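Local coordinates for putative lipoprotein (Bacteroides thetaiotaomicron, PDB 4Q1Z), which is of unknown function but is probably a lipid-modified, two-domain protein of the DUF4876 family, whose regular structure is nearly all beta strand, at residues 133-138 / 389-394; 106-111 / 140-145; 357-360 / 365-368. All blocks are in the same frame, centred on the assembly; numbering follows the deposited sequence.

Contact 1: 133-138 / 389-394; sequences EIYNNS and NGAKMP
Ala391 sets its methyl group against Glu133 and Tyr135, two neighbours on one face of strand 131-136, so that a loop from the C-terminal end of the chain rests on a strand inside the large mixed beta sheet. The loop enters through Asn389 and Gly390, whose backbones both take left-handed helical angles, a conformation that asparagine and glycine accept more readily than most residues. Asn389 ND2 is hydrogen-bonded to the hydroxyl of Tyr368. The chain then extends at Ala391, and its CB points at the strand. There it lies 3.7 Å from Glu133 OE2 and 4.3 Å from Tyr135 CE1, which it meets obliquely. A small side chain suits this place: it fills the angle between the two longer ones without competing for the polar end of either. Glu133 is extended, with CG opposite the backbone N (chi1 -179°), and this carries the carboxylate up to the loop. Buried there, OE2 takes a hydrogen bond from Ser195 OG and a salt bridge from Lys111 NZ while OE1 accepts from Arg387 N, partners consistent with an ionised acid. The Tyr135 ring stands edge-to-face with Tyr368, and its hydroxyl bonds to Tyr366 O. Beyond Ala391 the loop leaves the strand: Lys392 has its CB directed away, and Pro394 packs on Glu194 and Glu222. Where the strand itself ends, Asn136 makes an Asx turn, which suits a residue with a short amide side chain. Its OD1 accepts two bonds in the carbonyl plane, from Ser138 N at 3.1 Å and, on a lone pair, from Ser138 OG at 2.8 Å.

Contact 2: 106-111 / 140-145; sequences SPLIFK and DILYLD
The short strand 142-143, half of a two-stranded antiparallel sheet with strand 189-190, lies over the start of strand 108-114 in the large mixed sheet and is joined to it by leucine packing. No hydrogen bond passes between the two segments; the nearest backbones, at Leu108 and Leu142, have their CA atoms 8.3 Å apart, a spacing filled by side chains. Leu108 is at the centre. Its CB meets the CD1 methyl of Leu142 at 4.0 Å, and its CD2 reaches the CD2 of Leu144 at 4.1 Å, the two side chains crossing at about a right angle. A chi1 of -175°, with CG trans to the amide nitrogen, carries the fork of Leu108 toward segment 140-145; CD2 goes to Leu144, while CD1 lies beside Tyr135 O of the neighbouring strand. Leucine suits the task because its forked end can touch one neighbour while its stem touches another. Leu142 directs its CB toward Leu108, whereas Leu144, where the chain leaves the extended form, brings only the end of its side chain over. Leu144 also packs on Leu190, and Leu108 on Ile134 and Leu308, which extends the apolar cluster into the larger sheet. Just before Leu108, Pro107 belongs to the short link from strand 95-105 of the N-terminal sheet; its ring takes only a marginal part here. At the outer ends the chemistry becomes polar, as befits a chain reaching the surface: Asp140 pairs with Lys28 of the N-terminal domain, and Asp145 receives backbone N-H groups from Gly185, Glu187 and Tyr188. Leu142 CD1 also rests against a backbone oxygen, 3.9 Å from Pro107 O.

Contact 3: 357-360 / 365-368; sequences PIIR and TYIY
Segments 357-360 and 365-368 run antiparallel as the arms of a small beta hairpin. Arg360 and Thr365 form its hydrogen-bonded pair: Arg360 N gives a nearly straight bond to Thr365 O (2.9 Å, 168°), whereas the return bond from Thr365 N to Arg360 O is longer, 3.3 Å, and tilted 34° from the carbonyl plane. Further from the turn the arms separate, and a water stands between them at Ile358 and Ile367, donating to Ile358 O at 2.7 Å and accepting from Ile367 N. On the face that bears Ile359 and Tyr366, these two side chains lie alongside each other, and the isoleucine CD1 comes 3.5 Å from Tyr366 CD1. The edge of the same ring meets Pro357 CB, so the ring is bordered by Pro357 at its edge and by Ile359 obliquely. On the other face, Arg360 is anti at chi1 but bends at chi3, which folds its guanidinium back across Ile367. The methyl CD1 of Ile367 sits over one face of that flat group, 4.0 Å from Arg360 NH2. Arginine suits this place because its flat end can cover a hydrocarbon while its nitrogens still serve polar partners: NH2 has a weak bond to Asn137 O, and NH1 a long, weak ion pair with Glu77 of the N-terminal sheet. Were an alanine here, the Ile367 methyl is likely to lose its flat cover, a second water its guanidinium partner, and Glu77 its distant, weak ion-pair mate. This water is gripped from three sides, lying in the guanidinium plane 3.2 Å from Arg360 NE, 2.8 Å from Tyr366 O, to which it donates, and 2.7 Å from Thr365 OG1, itself bonded to Thr363 OG1.

In the fold
Contacts 1 and 2 both bear on the large mixed sheet, whose adjacent strands 131-136 and 108-114 supply one segment to each. Contact 1 is the most buried and, with little surface shared, is a single methyl set against two polar side chains whose polar ends find their partners elsewhere. Contact 2, partly buried, is almost wholly apolar, a leucine cluster that becomes polar only at its ends. Contact 3 lies further out, about 14 Å from the centre of the chain to its own centre, and alone is a true strand pairing, with backbone bonds and waters. Residues of 133-138 touch both other contacts, while 357-360 and 365-368 face the N-terminal sheet.

Contact 1: 133-138 / 389-394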
loop_
_atom_site.group_PDB
_atom_site.type_symbol
_atom_site.label_atom_id
_atom_site.label_comp_id
_atom_site.label_asym_id
_atom_site.label_seq_id
_atom_site.Cartn_x
_atom_site.Cartn_y
_atom_site.Cartn_z
ATOM N N GLU A 133 2.406 6.356 4.781
ATOM C CA GLU A 133 1.004 6.042 5.000
ATOM C C GLU A 133 0.633 4.853 4.119
ATOM O O GLU A 133 0.782 4.901 2.910
ATOM C CB GLU A 133 0.120 7.261 4.765
ATOM C CG GLU A 133 -1.355 7.000 4.995
ATOM C CD GLU A 133 -2.269 8.208 4.916
ATOM O OE1 GLU A 133 -1.788 9.346 5.126
ATOM O OE2 GLU A 133 -3.473 8.012 4.634
ATOM N N ILE A 134 0.210 3.772 4.778
ATOM C CA ILE A 134 -0.196 2.445 4.301
ATOM C C ILE A 134 -1.723 2.422 4.281
ATOM O O ILE A 134 -2.328 2.871 5.240
ATOM C CB ILE A 134 0.453 1.423 5.302
ATOM C CG1 ILE A 134 1.937 1.270 5.047
ATOM C CG2 ILE A 134 -0.243 0.076 5.418
ATOM C CD1 ILE A 134 2.250 1.179 3.574
ATOM N N TYR A 135 -2.342 1.948 3.186
ATOM C CA TYR A 135 -3.803 1.931 3.012
ATOM C C TYR A 135 -4.331 0.534 2.681
ATOM O O TYR A 135 -3.738 -0.186 1.872
ATOM C CB TYR A 135 -4.186 2.922 1.887
ATOM C CG TYR A 135 -5.665 3.093 1.562
ATOM C CD1 TYR A 135 -6.476 3.929 2.327
ATOM C CD2 TYR A 135 -6.213 2.539 0.404
ATOM C CE1 TYR A 135 -7.820 4.141 1.997
ATOM C CE2 TYR A 135 -7.558 2.733 0.070
ATOM C CZ TYR A 135 -8.352 3.549 0.861
ATOM O OH TYR A 135 -9.674 3.762 0.531
ATOM N N ASN A 136 -5.474 0.166 3.294
ATOM C CA ASN A 136 -6.150 -1.083 2.974
ATOM C C ASN A 136 -7.002 -0.791 1.753
ATOM O O ASN A 136 -8.069 -0.163 1.858
ATOM C CB ASN A 136 -6.953 -1.633 4.140
ATOM C CG ASN A 136 -7.648 -2.954 3.856
ATOM O OD1 ASN A 136 -7.729 -3.426 2.717
ATOM N ND2 ASN A 136 -8.168 -3.589 4.892
ATOM N N ASN A 137 -6.471 -1.180 0.581
ATOM C CA ASN A 137 -7.073 -0.963 -0.739
ATOM C C ASN A 137 -7.971 -2.162 -1.172
ATOM O O ASN A 137 -8.626 -2.102 -2.213
ATOM C CB ASN A 137 -5.921 -0.745 -1.729
ATOM C CG ASN A 137 -6.211 0.097 -2.927
ATOM O OD1 ASN A 137 -6.810 1.176 -2.849
ATOM N ND2 ASN A 137 -5.717 -0.355 -4.060
ATOM N N SER A 138 -8.029 -3.218 -0.332
ATOM C CA SER A 138 -8.733 -4.471 -0.574
ATOM C C SER A 138 -10.247 -4.465 -0.149
ATOM O O SER A 138 -10.764 -3.496 0.429
ATOM C CB SER A 138 -7.987 -5.616 0.112
ATOM O OG SER A 138 -8.406 -5.883 1.442
ATOM N N ASN A 389 -7.880 12.463 1.194
ATOM C CA ASN A 389 -9.094 11.917 0.559
ATOM C C ASN A 389 -9.883 11.031 1.524
ATOM O O ASN A 389 -10.315 9.940 1.140
ATOM C CB ASN A 389 -8.796 11.127 -0.739
ATOM C CG ASN A 389 -7.774 11.717 -1.657
ATOM O OD1 ASN A 389 -7.761 12.918 -1.935
ATOM N ND2 ASN A 389 -6.925 10.857 -2.198
ATOM N N GLY A 390 -10.033 11.500 2.761
ATOM C CA GLY A 390 -10.794 10.834 3.805
ATOM C C GLY A 390 -10.391 9.425 4.181
ATOM O O GLY A 390 -11.262 8.597 4.440
ATOM N N ALA A 391 -9.092 9.128 4.235
ATOM C CA ALA A 391 -8.648 7.824 4.726
ATOM C C ALA A 391 -8.983 7.763 6.236
ATOM O O ALA A 391 -8.848 8.774 6.937
ATOM C CB ALA A 391 -7.165 7.649 4.471
ATOM N N LYS A 392 -9.540 6.644 6.711
ATOM C CA LYS A 392 -9.992 6.557 8.100
ATOM C C LYS A 392 -8.917 6.031 9.063
ATOM O O LYS A 392 -8.125 5.148 8.734
ATOM C CB LYS A 392 -11.273 5.700 8.201
HETATM N N MSE A 393 -8.915 6.586 10.272
HETATM C CA MSE A 393 -8.005 6.206 11.351
HETATM C C MSE A 393 -8.546 4.916 12.012
HETATM O O MSE A 393 -9.738 4.887 12.333
HETATM C CB MSE A 393 -7.914 7.366 12.353
HETATM C CG MSE A 393 -7.156 7.045 13.619
HETATM SE SE MSE A 393 -7.532 8.364 14.987
HETATM C CE MSE A 393 -6.390 9.744 14.425
ATOM N N PRO A 394 -7.718 3.849 12.222
ATOM C CA PRO A 394 -8.250 2.619 12.845
ATOM C C PRO A 394 -8.661 2.850 14.285
ATOM O O PRO A 394 -8.048 3.666 14.969
ATOM C CB PRO A 394 -7.086 1.632 12.749
ATOM C CG PRO A 394 -5.885 2.473 12.642
ATOM C CD PRO A 394 -6.277 3.711 11.915
#

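Contact 2: 106-111 / 140-145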
loop_
_atom_site.group_PDB
_atom_site.type_symbol
_atom_site.label_atom_id
_atom_site.label_comp_id
_atom_site.label_asym_id
_atom_site.label_seq_id
_atom_site.Cartn_x
_atom_site.Cartn_y
_atom_site.Cartn_z
ATOM N N SER A 106 -4.400 -3.859 -5.902
ATOM C CA SER A 106 -3.299 -4.239 -5.007
ATOM C C SER A 106 -3.793 -4.073 -3.557
ATOM O O SER A 106 -4.208 -2.985 -3.169
ATOM C CB SER A 106 -2.044 -3.431 -5.285
ATOM O OG SER A 106 -0.951 -4.088 -4.673
ATOM N N PRO A 107 -3.886 -5.180 -2.797
ATOM C CA PRO A 107 -4.505 -5.125 -1.466
ATOM C C PRO A 107 -3.943 -4.122 -0.414
ATOM O O PRO A 107 -4.748 -3.438 0.246
ATOM C CB PRO A 107 -4.327 -6.559 -0.964
ATOM C CG PRO A 107 -3.269 -7.175 -1.858
ATOM C CD PRO A 107 -3.525 -6.567 -3.158
ATOM N N LEU A 108 -2.609 -4.086 -0.177
ATOM C CA LEU A 108 -2.053 -3.216 0.857
ATOM C C LEU A 108 -0.925 -2.420 0.276
ATOM O O LEU A 108 0.149 -2.961 -0.004
ATOM C CB LEU A 108 -1.622 -4.054 2.064
ATOM C CG LEU A 108 -1.122 -3.283 3.281
ATOM C CD1 LEU A 108 -2.234 -2.501 3.930
ATOM C CD2 LEU A 108 -0.363 -4.205 4.217
ATOM N N ILE A 109 -1.178 -1.123 0.052
ATOM C CA ILE A 109 -0.209 -0.272 -0.659
ATOM C C ILE A 109 0.218 0.977 0.118
ATOM O O ILE A 109 -0.440 1.380 1.086
ATOM C CB ILE A 109 -0.758 0.119 -2.084
ATOM C CG1 ILE A 109 -2.221 0.649 -2.097
ATOM C CG2 ILE A 109 -0.621 -1.043 -3.055
ATOM C CD1 ILE A 109 -2.462 2.177 -1.796
ATOM N N PHE A 110 1.336 1.582 -0.341
ATOM C CA PHE A 110 1.896 2.867 0.111
ATOM C C PHE A 110 1.030 3.949 -0.504
ATOM O O PHE A 110 1.042 4.112 -1.727
ATOM C CB PHE A 110 3.368 3.011 -0.348
ATOM C CG PHE A 110 4.407 2.334 0.525
ATOM C CD1 PHE A 110 4.733 2.851 1.781
ATOM C CD2 PHE A 110 5.115 1.228 0.063
ATOM C CE1 PHE A 110 5.705 2.233 2.579
ATOM C CE2 PHE A 110 6.080 0.611 0.860
ATOM C CZ PHE A 110 6.367 1.112 2.115
ATOM N N LYS A 111 0.222 4.626 0.301
ATOM C CA LYS A 111 -0.710 5.654 -0.200
ATOM C C LYS A 111 -0.023 7.050 -0.381
ATOM O O LYS A 111 -0.261 7.762 -1.364
ATOM C CB LYS A 111 -1.905 5.752 0.772
ATOM C CG LYS A 111 -3.045 6.625 0.304
ATOM C CD LYS A 111 -4.175 6.601 1.320
ATOM C CE LYS A 111 -4.981 7.868 1.321
ATOM N NZ LYS A 111 -4.161 9.042 1.685
ATOM N N ASP A 140 -11.665 -6.572 2.018
ATOM C CA ASP A 140 -11.899 -7.042 3.378
ATOM C C ASP A 140 -10.811 -6.576 4.336
ATOM O O ASP A 140 -9.775 -6.094 3.890
ATOM C CB ASP A 140 -11.998 -8.589 3.398
ATOM C CG ASP A 140 -13.079 -9.175 4.318
ATOM O OD1 ASP A 140 -13.788 -8.385 5.006
ATOM O OD2 ASP A 140 -13.227 -10.418 4.343
ATOM N N ILE A 141 -11.065 -6.737 5.661
ATOM C CA ILE A 141 -10.151 -6.441 6.766
ATOM C C ILE A 141 -8.853 -7.236 6.590
ATOM O O ILE A 141 -8.902 -8.416 6.248
ATOM C CB ILE A 141 -10.823 -6.775 8.137
ATOM C CG1 ILE A 141 -12.145 -6.028 8.323
ATOM C CG2 ILE A 141 -9.888 -6.541 9.350
ATOM C CD1 ILE A 141 -13.170 -6.854 9.026
ATOM N N LEU A 142 -7.709 -6.576 6.804
ATOM C CA LEU A 142 -6.360 -7.144 6.789
ATOM C C LEU A 142 -5.729 -6.939 8.138
ATOM O O LEU A 142 -5.953 -5.887 8.747
ATOM C CB LEU A 142 -5.477 -6.443 5.746
ATOM C CG LEU A 142 -5.661 -6.753 4.275
ATOM C CD1 LEU A 142 -5.053 -5.646 3.430
ATOM C CD2 LEU A 142 -5.058 -8.135 3.906
ATOM N N TYR A 143 -4.878 -7.868 8.581
ATOM C CA TYR A 143 -4.191 -7.679 9.852
ATOM C C TYR A 143 -2.752 -7.300 9.616
ATOM O O TYR A 143 -2.016 -8.034 8.952
ATOM C CB TYR A 143 -4.299 -8.923 10.727
ATOM C CG TYR A 143 -5.692 -9.104 11.280
ATOM C CD1 TYR A 143 -6.072 -8.506 12.477
ATOM C CD2 TYR A 143 -6.631 -9.881 10.612
ATOM C CE1 TYR A 143 -7.343 -8.698 13.008
ATOM C CE2 TYR A 143 -7.912 -10.067 11.125
ATOM C CZ TYR A 143 -8.265 -9.473 12.324
ATOM O OH TYR A 143 -9.535 -9.640 12.822
ATOM N N LEU A 144 -2.345 -6.143 10.157
ATOM C CA LEU A 144 -0.983 -5.624 10.004
ATOM C C LEU A 144 0.048 -6.371 10.842
ATOM O O LEU A 144 1.235 -6.239 10.578
ATOM C CB LEU A 144 -0.923 -4.134 10.385
ATOM C CG LEU A 144 -1.623 -3.142 9.470
ATOM C CD1 LEU A 144 -1.711 -1.821 10.154
ATOM C CD2 LEU A 144 -0.897 -3.006 8.125
ATOM N N ASP A 145 -0.385 -7.156 11.821
ATOM C CA ASP A 145 0.498 -7.879 12.737
ATOM C C ASP A 145 1.636 -8.624 12.028
ATOM O O ASP A 145 1.397 -9.441 11.144
ATOM C CB ASP A 145 -0.314 -8.875 13.572
ATOM C CG ASP A 145 -1.468 -8.257 14.302
ATOM O OD1 ASP A 145 -2.233 -7.511 13.670
ATOM O OD2 ASP A 145 -1.604 -8.516 15.510
#

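Contact 3: 357-360 / 365-368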
loop_
_atom_site.group_PDB
_atom_site.type_symbol
_atom_site.label_atom_id
_atom_site.label_comp_id
_atom_site.label_asym_id
_atom_site.label_seq_id
_atom_site.Cartn_x
_atom_site.Cartn_y
_atom_site.Cartn_z
ATOM N N PRO A 357 -13.031 9.032 -9.964
ATOM C CA PRO A 357 -12.514 7.962 -9.080
ATOM C C PRO A 357 -13.466 6.771 -8.961
ATOM O O PRO A 357 -14.645 6.958 -8.653
ATOM C CB PRO A 357 -12.359 8.661 -7.721
ATOM C CG PRO A 357 -12.280 10.114 -8.044
ATOM C CD PRO A 357 -13.197 10.296 -9.217
ATOM N N ILE A 358 -12.954 5.548 -9.223
ATOM C CA ILE A 358 -13.714 4.302 -9.115
ATOM C C ILE A 358 -13.930 4.029 -7.614
ATOM O O ILE A 358 -12.957 3.927 -6.873
ATOM C CB ILE A 358 -12.994 3.145 -9.868
ATOM C CG1 ILE A 358 -12.885 3.475 -11.381
ATOM C CG2 ILE A 358 -13.725 1.803 -9.644
ATOM C CD1 ILE A 358 -11.927 2.635 -12.189
ATOM N N ILE A 359 -15.206 3.953 -7.172
ATOM C CA ILE A 359 -15.605 3.785 -5.764
ATOM C C ILE A 359 -16.016 2.342 -5.438
ATOM O O ILE A 359 -16.829 1.748 -6.157
ATOM C CB ILE A 359 -16.754 4.794 -5.426
ATOM C CG1 ILE A 359 -16.328 6.259 -5.700
ATOM C CG2 ILE A 359 -17.333 4.613 -4.004
ATOM C CD1 ILE A 359 -15.057 6.764 -4.930
ATOM N N ARG A 360 -15.463 1.796 -4.336
ATOM C CA ARG A 360 -15.806 0.467 -3.826
ATOM C C ARG A 360 -17.103 0.648 -3.089
ATOM O O ARG A 360 -17.089 1.035 -1.929
ATOM C CB ARG A 360 -14.689 -0.100 -2.925
ATOM C CG ARG A 360 -14.904 -1.559 -2.529
ATOM C CD ARG A 360 -13.761 -2.160 -1.725
ATOM N NE ARG A 360 -12.469 -2.104 -2.420
ATOM C CZ ARG A 360 -11.959 -3.074 -3.179
ATOM N NH1 ARG A 360 -12.635 -4.198 -3.382
ATOM N NH2 ARG A 360 -10.775 -2.920 -3.750
ATOM N N THR A 365 -15.552 3.542 -0.441
ATOM C CA THR A 365 -14.149 3.955 -0.306
ATOM C C THR A 365 -13.390 4.019 -1.638
ATOM O O THR A 365 -13.753 3.385 -2.632
ATOM C CB THR A 365 -13.405 3.019 0.663
ATOM O OG1 THR A 365 -13.562 1.665 0.226
ATOM C CG2 THR A 365 -13.886 3.166 2.114
ATOM N N TYR A 366 -12.302 4.787 -1.620
ATOM C CA TYR A 366 -11.419 4.972 -2.747
ATOM C C TYR A 366 -10.537 3.765 -2.982
ATOM O O TYR A 366 -10.205 3.030 -2.054
ATOM C CB TYR A 366 -10.548 6.204 -2.529
ATOM C CG TYR A 366 -11.308 7.505 -2.614
ATOM C CD1 TYR A 366 -11.964 7.877 -3.783
ATOM C CD2 TYR A 366 -11.363 8.373 -1.533
ATOM C CE1 TYR A 366 -12.653 9.080 -3.875
ATOM C CE2 TYR A 366 -12.047 9.581 -1.614
ATOM C CZ TYR A 366 -12.697 9.928 -2.788
ATOM O OH TYR A 366 -13.364 11.124 -2.891
ATOM N N ILE A 367 -10.194 3.556 -4.257
ATOM C CA ILE A 367 -9.274 2.539 -4.746
ATOM C C ILE A 367 -8.151 3.363 -5.360
ATOM O O ILE A 367 -8.417 4.329 -6.079
ATOM C CB ILE A 367 -9.954 1.514 -5.711
ATOM C CG1 ILE A 367 -11.109 0.763 -4.996
ATOM C CG2 ILE A 367 -8.937 0.520 -6.289
ATOM C CD1 ILE A 367 -12.153 0.110 -5.902
ATOM N N TYR A 368 -6.917 3.057 -4.980
ATOM C CA TYR A 368 -5.719 3.760 -5.432
ATOM C C TYR A 368 -5.055 2.942 -6.514
ATOM O O TYR A 368 -5.069 1.710 -6.466
ATOM C CB TYR A 368 -4.779 4.065 -4.235
ATOM C CG TYR A 368 -5.359 5.144 -3.338
ATOM C CD1 TYR A 368 -6.337 4.843 -2.395
ATOM C CD2 TYR A 368 -5.015 6.481 -3.512
ATOM C CE1 TYR A 368 -6.963 5.846 -1.652
ATOM C CE2 TYR A 368 -5.607 7.488 -2.750
ATOM C CZ TYR A 368 -6.605 7.169 -1.840
ATOM O OH TYR A 368 -7.234 8.162 -1.111
HETATM O O HOH W 1 -11.131 5.770 -6.094
HETATM O O HOH W 2 -11.464 0.678 -1.135
#